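Local coordinates for sensor protein KdpD (PDB 4Y2F) that senses potassium as a membrane-bound histidine kinase, probably autophosphorylating and passing the phosphate to a response regulator, and is represented here by its GAF domain, at residues A[28-33]-A[120-124]; A[86-90]-A[101-106]. All blocks are in the same frame, centred on the assembly; numbering follows the deposited sequence.

Contact 1: A[28-33]-A[120-124]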
ATOM      1  N   PHE A  28     -14.255   4.884   2.035  1.00 20.37           N
ATOM      2  CA  PHE A  28     -13.266   5.734   1.389  1.00 18.92           C
ATOM      3  C   PHE A  28     -13.379   5.686  -0.128  1.00 21.09           C
ATOM      4  O   PHE A  28     -13.192   6.703  -0.806  1.00 18.89           O
ATOM      5  CB  PHE A  28     -11.855   5.350   1.847  1.00 19.61           C
ATOM      6  CG  PHE A  28     -11.453   5.967   3.153  1.00 20.56           C
ATOM      7  CD1 PHE A  28     -10.774   7.180   3.173  1.00 23.87           C
ATOM      8  CD2 PHE A  28     -11.754   5.352   4.356  1.00 21.10           C
ATOM      9  CE1 PHE A  28     -10.406   7.761   4.372  1.00 27.40           C
ATOM     10  CE2 PHE A  28     -11.385   5.930   5.565  1.00 23.58           C
ATOM     11  CZ  PHE A  28     -10.703   7.139   5.568  1.00 27.64           C
ATOM     12  N   ILE A  29     -13.673   4.517  -0.697  1.00 22.35           N
ATOM     13  CA  ILE A  29     -13.836   4.472  -2.145  1.00 23.51           C
ATOM     14  C   ILE A  29     -15.063   5.280  -2.564  1.00 20.97           C
ATOM     15  O   ILE A  29     -15.028   6.020  -3.556  1.00 24.25           O
ATOM     16  CB  ILE A  29     -13.839   3.016  -2.655  1.00 24.45           C
ATOM     17  CG1 ILE A  29     -12.448   2.397  -2.462  1.00 27.06           C
ATOM     18  CG2 ILE A  29     -14.267   2.949  -4.108  1.00 36.35           C
ATOM     19  CD1 ILE A  29     -12.394   0.886  -2.550  1.00 34.14           C
ATOM     20  N   ALA A  30     -16.149   5.200  -1.785  1.00 25.49           N
ATOM     21  CA  ALA A  30     -17.347   5.995  -2.060  1.00 35.08           C
ATOM     22  C   ALA A  30     -17.054   7.480  -2.050  1.00 28.19           C
ATOM     23  O   ALA A  30     -17.479   8.212  -2.951  1.00 36.94           O
ATOM     24  CB  ALA A  30     -18.427   5.725  -1.018  1.00 36.56           C
ATOM     25  N   SER A  31     -16.334   7.948  -1.032  1.00 22.96           N
ATOM     26  CA  SER A  31     -16.058   9.368  -0.899  1.00 21.95           C
ATOM     27  C   SER A  31     -15.049   9.841  -1.945  1.00 25.67           C
ATOM     28  O   SER A  31     -15.275  10.848  -2.625  1.00 34.50           O
ATOM     29  CB  SER A  31     -15.567   9.654   0.524  1.00 31.29           C
ATOM     30  OG  SER A  31     -14.954  10.920   0.613  1.00 41.54           O
ATOM     31  N   THR A  32     -13.927   9.126  -2.089  1.00 19.56           N
ATOM     32  CA  THR A  32     -12.856   9.588  -2.965  1.00 17.94           C
ATOM     33  C   THR A  32     -13.262   9.515  -4.432  1.00 18.25           C
ATOM     34  O   THR A  32     -12.879  10.379  -5.227  1.00 19.95           O
ATOM     35  CB  THR A  32     -11.611   8.729  -2.737  1.00 17.17           C
ATOM     36  OG1 THR A  32     -11.209   8.860  -1.365  1.00 19.70           O
ATOM     37  CG2 THR A  32     -10.469   9.128  -3.665  1.00 19.77           C
ATOM     38  N   PHE A  33     -14.002   8.469  -4.820  1.00 15.44           N
ATOM     39  CA  PHE A  33     -14.291   8.222  -6.229  1.00 16.47           C
ATOM     40  C   PHE A  33     -15.741   8.487  -6.581  1.00 16.10           C
ATOM     41  O   PHE A  33     -16.164   8.163  -7.696  1.00 18.04           O
ATOM     42  CB  PHE A  33     -13.855   6.808  -6.618  1.00 16.72           C
ATOM     43  CG  PHE A  33     -12.379   6.599  -6.472  1.00 15.38           C
ATOM     44  CD1 PHE A  33     -11.519   7.050  -7.462  1.00 16.53           C
ATOM     45  CD2 PHE A  33     -11.852   6.030  -5.316  1.00 15.26           C
ATOM     46  CE1 PHE A  33     -10.158   6.904  -7.332  1.00 17.68           C
ATOM     47  CE2 PHE A  33     -10.489   5.886  -5.178  1.00 15.34           C
ATOM     48  CZ  PHE A  33      -9.640   6.326  -6.190  1.00 17.88           C
ATOM     49  N   LEU A 120      -5.187   6.076  -9.535  1.00 11.60           N
ATOM     50  CA  LEU A 120      -5.387   6.275  -8.100  1.00 13.41           C
ATOM     51  C   LEU A 120      -6.185   5.126  -7.507  1.00 14.48           C
ATOM     52  O   LEU A 120      -5.847   4.603  -6.430  1.00 15.86           O
ATOM     53  CB  LEU A 120      -6.074   7.616  -7.832  1.00 14.05           C
ATOM     54  CG  LEU A 120      -6.305   7.860  -6.343  1.00 20.06           C
ATOM     55  CD1 LEU A 120      -4.968   7.965  -5.591  1.00 23.71           C
ATOM     56  CD2 LEU A 120      -7.118   9.127  -6.155  1.00 24.56           C
ATOM     57  N   LEU A 121      -7.242   4.696  -8.207  1.00 11.93           N
ATOM     58  CA  LEU A 121      -8.061   3.605  -7.703  1.00 15.07           C
ATOM     59  C   LEU A 121      -7.254   2.322  -7.597  1.00 15.51           C
ATOM     60  O   LEU A 121      -7.447   1.545  -6.655  1.00 15.20           O
ATOM     61  CB  LEU A 121      -9.272   3.423  -8.611  1.00 14.68           C
ATOM     62  CG  LEU A 121     -10.257   2.309  -8.225  1.00 15.94           C
ATOM     63  CD1 LEU A 121     -10.788   2.480  -6.818  1.00 15.57           C
ATOM     64  CD2 LEU A 121     -11.415   2.312  -9.241  1.00 15.99           C
ATOM     65  N   GLU A 122      -6.323   2.092  -8.526  1.00 13.29           N
ATOM     66  CA  GLU A 122      -5.486   0.905  -8.407  1.00 16.04           C
ATOM     67  C   GLU A 122      -4.652   0.938  -7.135  1.00 19.44           C
ATOM     68  O   GLU A 122      -4.489  -0.093  -6.465  1.00 22.38           O
ATOM     69  CB  GLU A 122      -4.602   0.739  -9.631  1.00 19.41           C
ATOM     70  CG  GLU A 122      -3.747  -0.503  -9.500  1.00 26.90           C
ATOM     71  CD  GLU A 122      -3.012  -0.829 -10.754  1.00 41.98           C
ATOM     72  OE1 GLU A 122      -3.624  -1.437 -11.654  1.00 46.06           O
ATOM     73  OE2 GLU A 122      -1.827  -0.459 -10.845  1.00 39.71           O
ATOM     74  N   THR A 123      -4.127   2.107  -6.773  1.00 15.69           N
ATOM     75  CA  THR A 123      -3.364   2.212  -5.537  1.00 18.15           C
ATOM     76  C   THR A 123      -4.254   1.930  -4.338  1.00 18.13           C
ATOM     77  O   THR A 123      -3.837   1.244  -3.396  1.00 17.90           O
ATOM     78  CB  THR A 123      -2.738   3.597  -5.428  1.00 20.07           C
ATOM     79  OG1 THR A 123      -1.937   3.855  -6.593  1.00 21.82           O
ATOM     80  CG2 THR A 123      -1.846   3.675  -4.205  1.00 22.68           C
ATOM     81  N   PHE A 124      -5.498   2.422  -4.366  1.00 15.61           N
ATOM     82  CA  PHE A 124      -6.432   2.104  -3.288  1.00 15.20           C
ATOM     83  C   PHE A 124      -6.631   0.596  -3.156  1.00 16.35           C
ATOM     84  O   PHE A 124      -6.559   0.048  -2.046  1.00 17.15           O
ATOM     85  CB  PHE A 124      -7.771   2.814  -3.518  1.00 16.18           C
ATOM     86  CG  PHE A 124      -7.833   4.200  -2.949  1.00 19.25           C
ATOM     87  CD1 PHE A 124      -7.066   5.223  -3.486  1.00 20.20           C
ATOM     88  CD2 PHE A 124      -8.667   4.488  -1.878  1.00 27.55           C
ATOM     89  CE1 PHE A 124      -7.121   6.506  -2.954  1.00 24.06           C
ATOM     90  CE2 PHE A 124      -8.734   5.765  -1.349  1.00 28.69           C
ATOM     91  CZ  PHE A 124      -7.952   6.770  -1.875  1.00 23.65           C
TER

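Contact 2: A[86-90]-A[101-106]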
ATOM      1  N   PRO A  86     -22.212  -0.436 -16.280  1.00 13.44           N
ATOM      2  CA  PRO A  86     -21.886   0.864 -15.672  1.00 13.13           C
ATOM      3  C   PRO A  86     -21.095   0.750 -14.379  1.00 12.97           C
ATOM      4  O   PRO A  86     -21.177   1.658 -13.538  1.00 14.67           O
ATOM      5  CB  PRO A  86     -23.273   1.453 -15.394  1.00 16.67           C
ATOM      6  CG  PRO A  86     -24.077   0.248 -15.030  1.00 15.59           C
ATOM      7  CD  PRO A  86     -23.593  -0.843 -15.993  1.00 14.03           C
ATOM      8  N   TYR A  87     -20.329  -0.323 -14.209  1.00 12.28           N
ATOM      9  CA  TYR A  87     -19.525  -0.517 -13.008  1.00 10.97           C
ATOM     10  C   TYR A  87     -18.238  -1.233 -13.393  1.00 10.72           C
ATOM     11  O   TYR A  87     -18.110  -1.802 -14.485  1.00 11.50           O
ATOM     12  CB  TYR A  87     -20.280  -1.340 -11.954  1.00 13.25           C
ATOM     13  CG  TYR A  87     -20.798  -2.675 -12.462  1.00 14.04           C
ATOM     14  CD1 TYR A  87     -19.982  -3.788 -12.514  1.00 16.49           C
ATOM     15  CD2 TYR A  87     -22.109  -2.800 -12.927  1.00 19.06           C
ATOM     16  CE1 TYR A  87     -20.441  -5.006 -12.991  1.00 18.58           C
ATOM     17  CE2 TYR A  87     -22.580  -4.014 -13.389  1.00 17.01           C
ATOM     18  CZ  TYR A  87     -21.738  -5.111 -13.443  1.00 18.15           C
ATOM     19  OH  TYR A  87     -22.191  -6.348 -13.920  1.00 21.39           O
ATOM     20  N   GLN A  88     -17.268  -1.193 -12.487  1.00 11.88           N
ATOM     21  CA  GLN A  88     -16.049  -1.978 -12.620  1.00 10.96           C
ATOM     22  C   GLN A  88     -16.035  -3.098 -11.588  1.00 10.61           C
ATOM     23  O   GLN A  88     -16.534  -2.942 -10.474  1.00 12.68           O
ATOM     24  CB  GLN A  88     -14.817  -1.111 -12.388  1.00 12.04           C
ATOM     25  CG  GLN A  88     -14.728   0.069 -13.329  1.00 13.07           C
ATOM     26  CD  GLN A  88     -13.398   0.750 -13.208  1.00 14.05           C
ATOM     27  OE1 GLN A  88     -13.207   1.568 -12.327  1.00 15.49           O
ATOM     28  NE2 GLN A  88     -12.459   0.393 -14.074  1.00 18.56           N
ATOM     29  N   ILE A  89     -15.443  -4.234 -11.971  1.00 12.52           N
ATOM     30  CA  ILE A  89     -15.196  -5.347 -11.062  1.00 12.80           C
ATOM     31  C   ILE A  89     -13.679  -5.462 -10.956  1.00 12.74           C
ATOM     32  O   ILE A  89     -13.003  -5.786 -11.945  1.00 13.22           O
ATOM     33  CB  ILE A  89     -15.805  -6.652 -11.584  1.00 16.69           C
ATOM     34  CG1 ILE A  89     -17.328  -6.534 -11.634  1.00 18.34           C
ATOM     35  CG2 ILE A  89     -15.412  -7.796 -10.676  1.00 21.88           C
ATOM     36  CD1 ILE A  89     -17.986  -7.808 -12.171  1.00 25.92           C
ATOM     37  N   LEU A  90     -13.133  -5.189  -9.765  1.00 13.03           N
ATOM     38  CA  LEU A  90     -11.683  -5.044  -9.595  1.00 13.57           C
ATOM     39  C   LEU A  90     -11.142  -6.046  -8.586  1.00 12.54           C
ATOM     40  O   LEU A  90     -11.599  -6.073  -7.427  1.00 15.00           O
ATOM     41  CB  LEU A  90     -11.331  -3.616  -9.161  1.00 14.68           C
ATOM     42  CG  LEU A  90     -11.795  -2.562 -10.164  1.00 14.76           C
ATOM     43  CD1 LEU A  90     -11.550  -1.189  -9.580  1.00 19.62           C
ATOM     44  CD2 LEU A  90     -11.081  -2.708 -11.499  1.00 17.87           C
ATOM     45  N   LEU A 101     -12.655  -8.884  -4.002  1.00 14.83           N
ATOM     46  CA  LEU A 101     -12.979  -8.023  -5.130  1.00 14.36           C
ATOM     47  C   LEU A 101     -13.662  -6.782  -4.593  1.00 15.88           C
ATOM     48  O   LEU A 101     -14.236  -6.786  -3.499  1.00 16.96           O
ATOM     49  CB  LEU A 101     -14.020  -8.647  -6.057  1.00 19.84           C
ATOM     50  CG  LEU A 101     -13.762  -9.932  -6.809  1.00 25.24           C
ATOM     51  CD1 LEU A 101     -15.004 -10.153  -7.637  1.00 23.69           C
ATOM     52  CD2 LEU A 101     -12.550  -9.799  -7.705  1.00 21.99           C
ATOM     53  N   VAL A 102     -13.600  -5.705  -5.372  1.00 13.48           N
ATOM     54  CA  VAL A 102     -14.480  -4.571  -5.129  1.00 14.88           C
ATOM     55  C   VAL A 102     -15.243  -4.275  -6.416  1.00 14.30           C
ATOM     56  O   VAL A 102     -14.660  -4.254  -7.512  1.00 15.04           O
ATOM     57  CB  VAL A 102     -13.731  -3.350  -4.555  1.00 12.11           C
ATOM     58  CG1 VAL A 102     -12.684  -2.823  -5.538  1.00 15.40           C
ATOM     59  CG2 VAL A 102     -14.713  -2.257  -4.120  1.00 14.26           C
ATOM     60  N   VAL A 103     -16.550  -4.123  -6.288  1.00 13.04           N
ATOM     61  CA  VAL A 103     -17.399  -3.652  -7.378  1.00 12.29           C
ATOM     62  C   VAL A 103     -17.601  -2.161  -7.138  1.00 12.79           C
ATOM     63  O   VAL A 103     -18.002  -1.755  -6.037  1.00 13.65           O
ATOM     64  CB  VAL A 103     -18.744  -4.393  -7.399  1.00 13.86           C
ATOM     65  CG1 VAL A 103     -19.585  -3.899  -8.580  1.00 16.22           C
ATOM     66  CG2 VAL A 103     -18.522  -5.902  -7.504  1.00 17.39           C
ATOM     67  N   VAL A 104     -17.280  -1.344  -8.143  1.00 12.25           N
ATOM     68  CA  VAL A 104     -17.342   0.116  -8.033  1.00 11.06           C
ATOM     69  C   VAL A 104     -18.315   0.640  -9.085  1.00 10.58           C
ATOM     70  O   VAL A 104     -18.061   0.484 -10.288  1.00 10.90           O
ATOM     71  CB  VAL A 104     -15.958   0.757  -8.221  1.00 10.68           C
ATOM     72  CG1 VAL A 104     -16.046   2.252  -8.052  1.00 12.84           C
ATOM     73  CG2 VAL A 104     -14.945   0.162  -7.231  1.00 14.70           C
ATOM     74  N   GLU A 105     -19.386   1.290  -8.633  1.00 11.28           N
ATOM     75  CA  GLU A 105     -20.387   1.868  -9.530  1.00  9.76           C
ATOM     76  C   GLU A 105     -20.417   3.378  -9.333  1.00 10.42           C
ATOM     77  O   GLU A 105     -20.986   3.856  -8.343  1.00 11.42           O
ATOM     78  CB  GLU A 105     -21.763   1.267  -9.255  1.00 12.84           C
ATOM     79  CG  GLU A 105     -22.756   1.693 -10.317  1.00 12.62           C
ATOM     80  CD  GLU A 105     -24.142   1.144 -10.075  1.00 15.72           C
ATOM     81  OE1 GLU A 105     -24.316   0.301  -9.164  1.00 19.64           O
ATOM     82  OE2 GLU A 105     -25.073   1.578 -10.793  1.00 18.18           O
ATOM     83  N   PRO A 106     -19.829   4.158 -10.236  1.00 10.63           N
ATOM     84  CA  PRO A 106     -19.739   5.607 -10.017  1.00 11.68           C
ATOM     85  C   PRO A 106     -21.017   6.323 -10.415  1.00 12.61           C
ATOM     86  O   PRO A 106     -21.774   5.873 -11.276  1.00 14.26           O
ATOM     87  CB  PRO A 106     -18.608   6.007 -10.968  1.00 13.86           C
ATOM     88  CG  PRO A 106     -18.747   5.059 -12.121  1.00 12.33           C
ATOM     89  CD  PRO A 106     -19.160   3.741 -11.488  1.00 11.94           C
TER
HETATM   90  O   HOH W   1     -22.316   4.241 -13.486  1.00 23.91           O

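Contact 1: A[28-33]-A[120-124]
Phe-33 drives the edge of its ring into the face of Phe-124, an edge-to-face (T-shaped) pair with centroids 5.1 Å apart and planes at 84°. Phe-33 CE2 does the touching, poised above the centre of the Phe-124 ring. With CG anti to its own carbonyl carbon (chi1 -63°), Phe-33 reaches across to helix 115-142, where CZ closes to 3.5 Å from Leu-121 CA. Leu-121 CD1 lies over one face of the same ring, a CH-pi contact 4.0 Å from the centroid, while the CG2 methyl of neighbouring Thr-32 sits against the opposite face near the rim. Leu-120 comes in obliquely, its CG 3.7 Å from Phe-33 CZ. This cluster round the Phe-33 ring is the tight part.

Toward Phe-28 the packing thins: Ile-29 CG1 stays 4.4 Å from Phe-124 CD2, and the Phe-28 ring leads away toward Met-8 of helix 4-13. Thr-32 CG2 still meets Phe-124 CZ at 3.9 Å, while its hydroxyl group is hydrogen-bonded with Asp-4. Were Phe-124 an alanine, the Phe-33 edge would probably lose its aromatic face and a gap would open beside Thr-32 and Ile-29. On the far side of helix 115-142, Glu-122 points away from the contact, exposed, and packs in part on Tyr-6 of the second subunit.

The segment axes run nearly antiparallel, 166° between directions and 11.7 Å apart, a spacing filled by large side chains. Such a layer of packed helices, laid against one side of an antiparallel sheet, is characteristic of the GAF fold.

Contact 2: A[86-90]-A[101-106]
The beta hairpin of strands 88-94 and 97-106, part of the antiparallel sheet of the GAF domain, is zipped together here. Gln-88 and Val-104 form one hydrogen-bonded pair: Gln-88 N gives to Val-104 O at 2.9 Å, and Val-104 N returns the bond to Gln-88 O. Leu-90 and Val-102 repeat the pattern two residues on, Leu-90 N reaching Val-102 O at 2.9 Å. Ile-89 and Val-103 between them are a non-hydrogen-bonded pair, where Val-103 CA comes to 3.3 Å from Gln-88 O in a CA-H...O contact.

Side chains alternate. On the face of Ile-89 and Val-103, Ile-89 CG2, anti to its backbone N, meets Leu-101 CD1 at 3.9 Å, and Tyr-87 CD1 approaches Val-103 CG1 obliquely at 4.0 Å. On the other, Leu-90 CB touches Val-102 CG1. Past the last pair, a water donates to both Pro-86 O and Pro-106 O, joining the loop before strand 88-94 to the end of strand 97-106, where direct bonding has stopped.

Leu-101 and Ile-89 pack against helix 62-71, while Gln-88 and Val-104 meet Leu-112 of helix 109-112, and Gln-88 NE2 bonds to Gln-118. Strand 35-42 flanks 97-106 on the side away from the hairpin partner, and 75-76 flanks 88-94.

Both contacts are largely buried, but they hold different layers together. Contact 1 joins two helices almost wholly through side chains, with Phe-33 also pressed on the backbone of Leu-121 and no hydrogen bond across it; contact 2 joins two strands mainly by backbone bonds, its side chains facing the helices on the two faces of the sheet. The two meet where the helices lie on the sheet: Leu-121 CD2 of contact 1 is 3.5 Å from Leu-90 CD1 of contact 2, and Ile-29 packs on Val-102 and Val-104. Solvent and the second subunit are reached on the outer side of helix 115-142, whereas contact 2 touches no other chain of the assembly and has its exposed residue, Pro-86, at one end.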